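Side-chain contacts in endoglycosidase (Bacteroides thetaiotaomicron, PDB 6Q64), which probably hydrolyses glycosidic bonds in complex N-glycans as a family 18 glycoside hydrolase of a gut bacterium: residues 258-261 with 262-265; 283-286 with 287-290; 310-313 with 314-318; 352-356 with 357-361. The protein carries 1 engineered substitution. All blocks are in the same frame, centred on the assembly; numbering follows the deposited sequence.

Contact 1. Residues 258-261 with 262-265; sequences ESST and SSVI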
loop_
_atom_site.group_PDB
_atom_site.type_symbol
_atom_site.label_atom_id
_atom_site.label_comp_id
_atom_site.label_asym_id
_atom_site.label_seq_id
_atom_site.Cartn_x
_atom_site.Cartn_y
_atom_site.Cartn_z
ATOM N N GLU A 258 0.905 -1.375 18.675
ATOM C CA GLU A 258 -0.148 -0.676 19.431
ATOM C C GLU A 258 -1.023 -1.690 20.154
ATOM O O GLU A 258 -1.555 -2.535 19.501
ATOM C CB GLU A 258 -0.968 0.195 18.482
ATOM C CG GLU A 258 -0.370 1.577 18.259
ATOM C CD GLU A 258 0.856 1.656 17.369
ATOM O OE1 GLU A 258 1.553 2.667 17.468
ATOM O OE2 GLU A 258 1.108 0.719 16.569
ATOM N N SER A 259 -1.264 -1.548 21.446
ATOM C CA SER A 259 -1.956 -2.582 22.248
ATOM C C SER A 259 -3.392 -2.190 22.614
ATOM O O SER A 259 -3.995 -2.961 23.409
ATOM C CB SER A 259 -1.112 -2.932 23.461
ATOM O OG SER A 259 -1.511 -2.257 24.647
ATOM N N SER A 260 -3.920 -1.063 22.089
ATOM C CA SER A 260 -5.249 -0.450 22.441
ATOM C C SER A 260 -5.823 0.370 21.284
ATOM O O SER A 260 -5.048 0.993 20.541
ATOM C CB SER A 260 -5.166 0.426 23.657
ATOM O OG SER A 260 -4.551 1.672 23.350
ATOM N N THR A 261 -7.147 0.374 21.141
ATOM C CA THR A 261 -7.841 1.142 20.078
ATOM C C THR A 261 -7.358 2.582 20.155
ATOM O O THR A 261 -6.927 3.150 19.144
ATOM C CB THR A 261 -9.369 1.150 20.201
ATOM O OG1 THR A 261 -9.897 -0.180 20.163
ATOM C CG2 THR A 261 -10.010 1.937 19.081
ATOM N N SER A 262 -7.386 3.145 21.350
ATOM C CA SER A 262 -7.226 4.608 21.465
ATOM C C SER A 262 -5.751 4.960 21.238
ATOM O O SER A 262 -5.496 5.986 20.601
ATOM C CB SER A 262 -7.900 5.149 22.708
ATOM O OG SER A 262 -6.986 5.261 23.761
ATOM N N SER A 263 -4.819 4.056 21.512
ATOM C CA SER A 263 -3.386 4.256 21.152
ATOM C C SER A 263 -3.189 4.207 19.631
ATOM O O SER A 263 -2.209 4.806 19.142
ATOM C CB SER A 263 -2.459 3.309 21.863
ATOM O OG SER A 263 -2.614 1.979 21.395
ATOM N N VAL A 264 -4.108 3.598 18.887
ATOM C CA VAL A 264 -4.001 3.541 17.396
ATOM C C VAL A 264 -4.550 4.842 16.819
ATOM O O VAL A 264 -3.897 5.422 15.952
ATOM C CB VAL A 264 -4.742 2.324 16.815
ATOM C CG1 VAL A 264 -4.642 2.239 15.298
ATOM C CG2 VAL A 264 -4.224 1.054 17.444
ATOM N N ILE A 265 -5.717 5.263 17.307
ATOM C CA ILE A 265 -6.341 6.574 16.973
ATOM C C ILE A 265 -5.327 7.686 17.250
ATOM O O ILE A 265 -5.142 8.536 16.351
ATOM C CB ILE A 265 -7.663 6.775 17.720
ATOM C CG1 ILE A 265 -8.575 5.555 17.541
ATOM C CG2 ILE A 265 -8.315 8.069 17.253
ATOM C CD1 ILE A 265 -10.024 5.757 17.858
#
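Both Ser260 and Ser263 place OG between the backbone N and the carbonyl carbon of their own residue (chi1 76° and 70°), and these two torsions bring the hydroxyls to face each other across the first turn of a helix. Ser260 OG and Ser263 OG are 2.8 Å apart. Ser263 OG also donates to the backbone carbonyl Ser260 O at 2.8 Å, coming in tilted from the carbonyl plane. Ser260 OG lies 3.0 Å from Ser263 N. Ser260 is the N-cap residue of helix 261-268, which follows strand 251-254 in the barrel of this family 18 hydrolase, so the serine pair sits where the loop gives way to the helix. The first helical carbonyl, Thr261 O, is gripped twice: Ile265 N reaches it nearly end-on at 3.1 Å, while Val264 N comes from above the carbonyl plane. The side chains of Thr261 and Ile265 run side by side, the methyl Thr261 CG2 touching Ile265 CD1 at 4.0 Å; the hydroxyl of Thr261 turns to Asp315 and to the backbone N of Val301. Ahead of the cap, Glu258 lays its aliphatic stem against the helix, CB meeting Val264 CG2 at 3.5 Å. The Glu258 chain then bends at chi2, and its carboxylate forms a salt bridge with Lys267, further along the same helix.

Contact 2. Residues 283-286 with 287-290; sequences TVEF and EQGW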
loop_
_atom_site.group_PDB
_atom_site.type_symbol
_atom_site.label_atom_id
_atom_site.label_comp_id
_atom_site.label_asym_id
_atom_site.label_seq_id
_atom_site.Cartn_x
_atom_site.Cartn_y
_atom_site.Cartn_z
ATOM N N THR A 283 -2.045 -1.032 9.453
ATOM C CA THR A 283 -1.449 -2.319 9.070
ATOM C C THR A 283 -0.892 -2.997 10.307
ATOM O O THR A 283 -0.417 -2.332 11.269
ATOM C CB THR A 283 -0.362 -2.161 8.007
ATOM O OG1 THR A 283 0.793 -1.533 8.582
ATOM C CG2 THR A 283 -0.882 -1.400 6.807
ATOM N N VAL A 284 -0.933 -4.309 10.229
ATOM C CA VAL A 284 -0.465 -5.192 11.310
ATOM C C VAL A 284 0.712 -6.047 10.794
ATOM O O VAL A 284 0.987 -6.039 9.555
ATOM C CB VAL A 284 -1.694 -5.946 11.825
ATOM C CG1 VAL A 284 -2.151 -6.998 10.837
ATOM C CG2 VAL A 284 -1.413 -6.530 13.192
ATOM N N GLU A 285 1.468 -6.661 11.712
ATOM C CA GLU A 285 2.811 -7.232 11.405
ATOM C C GLU A 285 2.693 -8.758 11.354
ATOM O O GLU A 285 2.520 -9.394 12.415
ATOM C CB GLU A 285 3.837 -6.626 12.366
ATOM C CG GLU A 285 5.068 -7.445 12.687
ATOM C CD GLU A 285 5.762 -8.224 11.592
ATOM O OE1 GLU A 285 6.794 -7.726 11.056
ATOM O OE2 GLU A 285 5.305 -9.361 11.343
ATOM N N PHE A 286 2.769 -9.296 10.138
ATOM C CA PHE A 286 2.319 -10.670 9.803
ATOM C C PHE A 286 3.513 -11.618 9.615
ATOM O O PHE A 286 3.305 -12.830 9.756
ATOM C CB PHE A 286 1.346 -10.608 8.624
ATOM C CG PHE A 286 -0.088 -10.856 9.011
ATOM C CD1 PHE A 286 -0.535 -10.549 10.280
ATOM C CD2 PHE A 286 -0.972 -11.426 8.113
ATOM C CE1 PHE A 286 -1.838 -10.807 10.649
ATOM C CE2 PHE A 286 -2.283 -11.672 8.484
ATOM C CZ PHE A 286 -2.713 -11.363 9.752
ATOM N N GLU A 287 4.717 -11.087 9.374
ATOM C CA GLU A 287 5.997 -11.819 9.560
ATOM C C GLU A 287 5.981 -12.492 10.940
ATOM O O GLU A 287 6.388 -13.643 11.028
ATOM C CB GLU A 287 7.148 -10.854 9.288
ATOM C CG GLU A 287 8.537 -11.361 9.635
ATOM C CD GLU A 287 9.651 -10.593 8.926
ATOM O OE1 GLU A 287 10.081 -11.066 7.867
ATOM O OE2 GLU A 287 10.047 -9.497 9.407
ATOM N N GLN A 288 5.409 -11.871 11.963
ATOM C CA GLN A 288 5.406 -12.434 13.340
ATOM C C GLN A 288 4.005 -12.832 13.829
ATOM O O GLN A 288 3.937 -13.640 14.747
ATOM C CB GLN A 288 6.021 -11.406 14.274
ATOM C CG GLN A 288 7.530 -11.523 14.347
ATOM C CD GLN A 288 8.008 -10.756 15.556
ATOM O OE1 GLN A 288 7.414 -9.743 15.944
ATOM N NE2 GLN A 288 9.061 -11.260 16.187
ATOM N N GLY A 289 2.928 -12.277 13.279
ATOM C CA GLY A 289 1.588 -12.431 13.875
ATOM C C GLY A 289 0.585 -13.060 12.932
ATOM O O GLY A 289 -0.609 -13.100 13.306
ATOM N N TRP A 290 1.053 -13.599 11.795
ATOM C CA TRP A 290 0.213 -14.327 10.804
ATOM C C TRP A 290 -0.616 -15.382 11.526
ATOM O O TRP A 290 -1.762 -15.603 11.126
ATOM C CB TRP A 290 1.060 -14.953 9.699
ATOM C CG TRP A 290 2.024 -15.990 10.188
ATOM C CD1 TRP A 290 3.285 -15.781 10.662
ATOM C CD2 TRP A 290 1.801 -17.414 10.248
ATOM N NE1 TRP A 290 3.862 -16.974 10.997
ATOM C CE2 TRP A 290 2.980 -17.992 10.753
ATOM C CE3 TRP A 290 0.725 -18.250 9.933
ATOM C CZ2 TRP A 290 3.107 -19.360 10.958
ATOM C CZ3 TRP A 290 0.844 -19.606 10.135
ATOM C CH2 TRP A 290 2.024 -20.148 10.641
#
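Where strand 280-285 of the barrel ends, a side-chain N-cap starts the short helix 286-289: the carboxylate of Glu285 folds over the first turn, and Glu285 OE2 accepts from Gln288 N at 2.6 Å. With CG roughly opposite the backbone N (chi1 153°) and a bend at chi2, the carboxylate turns back over its own chain. Gln288 N uses the syn side of OE2 but lies 35° out of the carboxylate plane, and the bond is bent, with an N-H...O angle of 141°. The same oxygen rests against the stem of Glu287, its CB 3.1 Å from Glu285 OE2. Behind the cap, Gly289 N makes a weak bond to Glu285 O; a side-chain carbon on this glycine would run into that carbonyl. The Phe286 ring packs against the end of the turn, with Trp290 CA over its face, 3.9 Å from the ring centroid, a CH-pi contact. Trp290 N bonds to Phe286 O, a carbonyl that also meets the edge of the indole, 3.1 Å from Trp290 CD1. With an alanine here instead of Glu285, Gln288 N would probably lose its capping acceptor and the first turn could fray. The two carboxylate oxygens thus have different surroundings: Glu285 OE2 satisfies an N-H at the helix start, whereas Glu285 OE1 stands 4.1 Å from Glu287 OE2, a second acidic group.

Contact 3. Residues 310-313 with 314-318; sequences GNQI and LDYAT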
loop_
_atom_site.group_PDB
_atom_site.type_symbol
_atom_site.label_atom_id
_atom_site.label_comp_id
_atom_site.label_asym_id
_atom_site.label_seq_id
_atom_site.Cartn_x
_atom_site.Cartn_y
_atom_site.Cartn_z
ATOM N N GLY A 310 -7.168 -12.668 17.344
ATOM C CA GLY A 310 -7.031 -11.779 16.161
ATOM C C GLY A 310 -7.699 -10.401 16.330
ATOM O O GLY A 310 -8.045 -9.732 15.285
ATOM N N ASN A 311 -7.870 -9.948 17.580
ATOM C CA ASN A 311 -8.698 -8.758 17.902
ATOM C C ASN A 311 -7.985 -7.474 17.425
ATOM O O ASN A 311 -8.706 -6.568 17.056
ATOM C CB ASN A 311 -9.192 -8.784 19.353
ATOM C CG ASN A 311 -8.088 -8.612 20.353
ATOM O OD1 ASN A 311 -6.929 -8.825 20.018
ATOM N ND2 ASN A 311 -8.437 -8.193 21.564
ATOM N N GLN A 312 -6.655 -7.436 17.302
ATOM C CA GLN A 312 -5.896 -6.324 16.652
ATOM C C GLN A 312 -6.464 -6.125 15.252
ATOM O O GLN A 312 -7.100 -5.099 15.020
ATOM C CB GLN A 312 -4.376 -6.542 16.620
ATOM C CG GLN A 312 -3.564 -5.389 16.033
ATOM C CD GLN A 312 -2.070 -5.421 16.310
ATOM O OE1 GLN A 312 -1.273 -6.220 15.797
ATOM N NE2 GLN A 312 -1.635 -4.477 17.113
ATOM N N ILE A 313 -6.300 -7.064 14.332
ATOM C CA ILE A 313 -6.705 -6.830 12.909
ATOM C C ILE A 313 -8.224 -6.600 12.805
ATOM O O ILE A 313 -8.691 -5.966 11.835
ATOM C CB ILE A 313 -6.241 -7.962 11.979
ATOM C CG1 ILE A 313 -6.389 -7.546 10.511
ATOM C CG2 ILE A 313 -6.978 -9.252 12.303
ATOM C CD1 ILE A 313 -5.501 -8.299 9.544
ATOM N N LEU A 314 -9.019 -7.086 13.739
ATOM C CA LEU A 314 -10.484 -6.983 13.535
ATOM C C LEU A 314 -10.922 -5.624 14.049
ATOM O O LEU A 314 -11.861 -5.059 13.453
ATOM C CB LEU A 314 -11.214 -8.124 14.251
ATOM C CG LEU A 314 -10.830 -9.534 13.806
ATOM C CD1 LEU A 314 -11.558 -10.565 14.639
ATOM C CD2 LEU A 314 -11.131 -9.732 12.341
ATOM N N ASP A 315 -10.274 -5.155 15.126
ATOM C CA ASP A 315 -10.498 -3.800 15.662
ATOM C C ASP A 315 -10.175 -2.817 14.549
ATOM O O ASP A 315 -11.008 -1.927 14.270
ATOM C CB ASP A 315 -9.643 -3.516 16.892
ATOM C CG ASP A 315 -10.030 -2.222 17.589
ATOM O OD1 ASP A 315 -11.264 -2.008 17.815
ATOM O OD2 ASP A 315 -9.095 -1.428 17.857
ATOM N N TYR A 316 -9.023 -3.007 13.910
ATOM C CA TYR A 316 -8.556 -2.091 12.843
ATOM C C TYR A 316 -9.641 -2.006 11.760
ATOM O O TYR A 316 -10.116 -0.944 11.368
ATOM C CB TYR A 316 -7.193 -2.523 12.314
ATOM C CG TYR A 316 -6.038 -2.310 13.254
ATOM C CD1 TYR A 316 -6.206 -2.145 14.624
ATOM C CD2 TYR A 316 -4.742 -2.269 12.776
ATOM C CE1 TYR A 316 -5.125 -1.954 15.491
ATOM C CE2 TYR A 316 -3.646 -2.117 13.624
ATOM C CZ TYR A 316 -3.836 -1.980 14.987
ATOM O OH TYR A 316 -2.764 -1.825 15.811
ATOM N N ALA A 317 -10.083 -3.146 11.278
ATOM C CA ALA A 317 -10.994 -3.180 10.115
ATOM C C ALA A 317 -12.302 -2.480 10.467
ATOM O O ALA A 317 -12.947 -2.038 9.522
ATOM C CB ALA A 317 -11.239 -4.610 9.686
ATOM N N THR A 318 -12.699 -2.461 11.741
ATOM C CA THR A 318 -14.036 -1.973 12.155
ATOM C C THR A 318 -13.915 -0.617 12.880
ATOM O O THR A 318 -14.914 -0.248 13.549
ATOM C CB THR A 318 -14.742 -2.959 13.085
ATOM O OG1 THR A 318 -13.904 -3.078 14.223
ATOM C CG2 THR A 318 -14.967 -4.320 12.472
#
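The aromatic contact pairs Gln312 with Tyr316, one helical turn on, the two side chains running side by side in the same direction. The methylene Gln312 CG lies over the phenol face, 4.0 Å from the ring centroid and 28° off the normal, a CH-pi contact. Gln312 gets there by holding CG opposite its backbone N (chi1 -177°), with the chain extended beyond; its amide plane is turned 46° from the ring. At the polar ends Gln312 NE2 and Tyr316 OH are 3.2 Å apart, and each has a backbone acceptor outside the helix: Tyr256 O for the amide, Ala255 O for the phenol. A phenylalanine in place of Tyr316 would probably leave the carbonyl of Ala255 without this partner and the amide end of Gln312 without its hydroxyl neighbour. Apolar packing joins Leu314 CG to Ile313 CG2 at 4.1 Å. Leu314 CG also lies against a backbone carbonyl, 3.2 Å from Gly310 O. Backbone bonds make up the rest: Asp315 N to Asn311 O at 2.9 Å, Tyr316 N to Gln312 O at 3.1 Å, and Ala317 N to Ile313 O. Asp315, by contrast, sends its carboxylate away to Tyr298 and Ser300. Gly310, with positive phi, takes the N-cap position. The whole is a buried helix of the TIM barrel, packed with Ile313 and Tyr316 against strands 280-285 and 329-333.

Contact 4. Residues 352-356 with 357-361; sequences LYFGN and QVYPG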
loop_
_atom_site.group_PDB
_atom_site.type_symbol
_atom_site.label_atom_id
_atom_site.label_comp_id
_atom_site.label_asym_id
_atom_site.label_seq_id
_atom_site.Cartn_x
_atom_site.Cartn_y
_atom_site.Cartn_z
ATOM N N LEU A 352 -11.725 -8.013 6.616
ATOM C CA LEU A 352 -12.527 -7.273 5.594
ATOM C C LEU A 352 -13.998 -7.665 5.657
ATOM O O LEU A 352 -14.820 -6.854 5.257
ATOM C CB LEU A 352 -11.933 -7.510 4.212
ATOM C CG LEU A 352 -10.488 -7.032 4.134
ATOM C CD1 LEU A 352 -9.857 -7.343 2.808
ATOM C CD2 LEU A 352 -10.437 -5.531 4.403
ATOM N N TYR A 353 -14.314 -8.842 6.175
ATOM C CA TYR A 353 -15.712 -9.286 6.327
ATOM C C TYR A 353 -16.300 -8.515 7.509
ATOM O O TYR A 353 -17.470 -8.076 7.465
ATOM C CB TYR A 353 -15.777 -10.808 6.503
ATOM C CG TYR A 353 -17.120 -11.305 7.002
ATOM C CD1 TYR A 353 -18.239 -11.261 6.183
ATOM C CD2 TYR A 353 -17.263 -11.834 8.278
ATOM C CE1 TYR A 353 -19.485 -11.676 6.640
ATOM C CE2 TYR A 353 -18.493 -12.257 8.742
ATOM C CZ TYR A 353 -19.616 -12.153 7.935
ATOM O OH TYR A 353 -20.823 -12.605 8.390
ATOM N N PHE A 354 -15.496 -8.359 8.561
ATOM C CA PHE A 354 -15.869 -7.588 9.783
ATOM C C PHE A 354 -16.042 -6.098 9.387
ATOM O O PHE A 354 -17.114 -5.552 9.564
ATOM C CB PHE A 354 -14.878 -7.908 10.913
ATOM C CG PHE A 354 -15.300 -9.070 11.778
ATOM C CD1 PHE A 354 -15.654 -10.288 11.221
ATOM C CD2 PHE A 354 -15.368 -8.958 13.152
ATOM C CE1 PHE A 354 -16.063 -11.347 12.022
ATOM C CE2 PHE A 354 -15.792 -10.012 13.946
ATOM C CZ PHE A 354 -16.126 -11.209 13.380
ATOM N N GLY A 355 -15.073 -5.519 8.690
ATOM C CA GLY A 355 -15.079 -4.109 8.279
ATOM C C GLY A 355 -16.205 -3.734 7.334
ATOM O O GLY A 355 -16.695 -2.593 7.438
ATOM N N ASN A 356 -16.610 -4.641 6.452
ATOM C CA ASN A 356 -17.516 -4.346 5.313
ATOM C C ASN A 356 -18.892 -4.994 5.506
ATOM O O ASN A 356 -19.800 -4.551 4.830
ATOM C CB ASN A 356 -16.855 -4.751 4.004
ATOM C CG ASN A 356 -15.700 -3.834 3.681
ATOM O OD1 ASN A 356 -15.930 -2.677 3.359
ATOM N ND2 ASN A 356 -14.467 -4.306 3.818
ATOM N N GLN A 357 -19.084 -5.989 6.376
ATOM C CA GLN A 357 -20.439 -6.575 6.529
ATOM C C GLN A 357 -20.856 -6.620 7.973
ATOM O O GLN A 357 -21.994 -6.178 8.219
ATOM C CB GLN A 357 -20.556 -7.986 5.988
ATOM C CG GLN A 357 -20.563 -7.951 4.477
ATOM C CD GLN A 357 -20.541 -9.295 3.784
ATOM O OE1 GLN A 357 -21.310 -10.223 4.132
ATOM N NE2 GLN A 357 -19.696 -9.331 2.749
ATOM N N VAL A 358 -20.031 -7.191 8.848
ATOM C CA VAL A 358 -20.495 -7.477 10.236
ATOM C C VAL A 358 -20.823 -6.128 10.895
ATOM O O VAL A 358 -21.888 -6.011 11.480
ATOM C CB VAL A 358 -19.474 -8.297 11.050
ATOM C CG1 VAL A 358 -19.971 -8.572 12.458
ATOM C CG2 VAL A 358 -19.099 -9.605 10.359
ATOM N N TYR A 359 -19.936 -5.146 10.733
ATOM C CA TYR A 359 -19.988 -3.799 11.335
ATOM C C TYR A 359 -19.960 -2.755 10.229
ATOM O O TYR A 359 -18.950 -2.105 9.991
ATOM C CB TYR A 359 -18.791 -3.585 12.255
ATOM C CG TYR A 359 -18.730 -4.487 13.450
ATOM C CD1 TYR A 359 -18.110 -5.725 13.388
ATOM C CD2 TYR A 359 -19.223 -4.077 14.671
ATOM C CE1 TYR A 359 -18.035 -6.553 14.505
ATOM C CE2 TYR A 359 -19.176 -4.899 15.788
ATOM C CZ TYR A 359 -18.585 -6.144 15.709
ATOM O OH TYR A 359 -18.500 -6.914 16.821
ATOM N N PRO A 360 -21.065 -2.563 9.496
ATOM C CA PRO A 360 -21.061 -1.620 8.381
ATOM C C PRO A 360 -20.663 -0.220 8.873
ATOM O O PRO A 360 -21.119 0.197 9.879
ATOM C CB PRO A 360 -22.472 -1.633 7.787
ATOM C CG PRO A 360 -23.248 -2.658 8.614
ATOM C CD PRO A 360 -22.351 -3.221 9.703
ATOM N N GLY A 361 -19.737 0.399 8.165
ATOM C CA GLY A 361 -19.157 1.686 8.530
ATOM C C GLY A 361 -19.935 2.835 7.923
ATOM O O GLY A 361 -20.813 2.580 7.107
#
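The helix widens here: Val358 N reaches back five residues to Tyr353 O at 3.0 Å, and Tyr359 N does the same to Phe354 O at 3.1 Å, a pi-type turn at the C-terminal end of helix 346-358, the last helix of the TIM barrel. Tyr353 O accepts a second hydrogen bond, from Gln357 N, which approaches from above the carbonyl plane, while Val358 N lies in that plane. The side chains of the turn gather round Val358. Its CG2 methyl lies opposite the carbonyl carbon, beside the backbone N (CG1 trans, chi1 180°), which sets it off-centre over the Phe354 ring, 4.1 Å from the centroid. The same methyl comes over one face of Tyr353, although that approach is modelled too tightly to be relied on. Gln357 crosses Tyr353 at about a right angle and brings Gln357 OE1 to the edge of the ring, 3.4 Å from Tyr353 CE1. Phe354 and Tyr359 run side by side with their planes at 44°, an oblique pair joined at Phe354 CD2 and Tyr359 CE1, 3.8 Å apart; the phenol of Tyr359 ends on Glu304. Asn356 ties the helix to the residue just before strand 72-76, OD1 accepting from Val71 N, while Asn356 ND2 bonds Leu352 O at 2.9 Å, lying in the carbonyl plane on a lone pair.

Contact 3 is the fully buried one; contacts 1, 2 and 4 are each partly open to solvent. It is also the hub, touching the other three, which do not touch one another. The bridge from contact 1 is polar, Thr261 to Asp315, while Val284 and Phe286 of contact 2 pack on Ile313. Towards contact 4 the link is apolar, Thr318 lying against Phe354 and Tyr359. The chemistry follows position: contact 1 brings serine hydroxyls together at a helix start, contact 2 caps one with a carboxylate, whereas contact 4 ends one with a wide turn and mainly aromatic packing. Contact 3 spans a whole short helix.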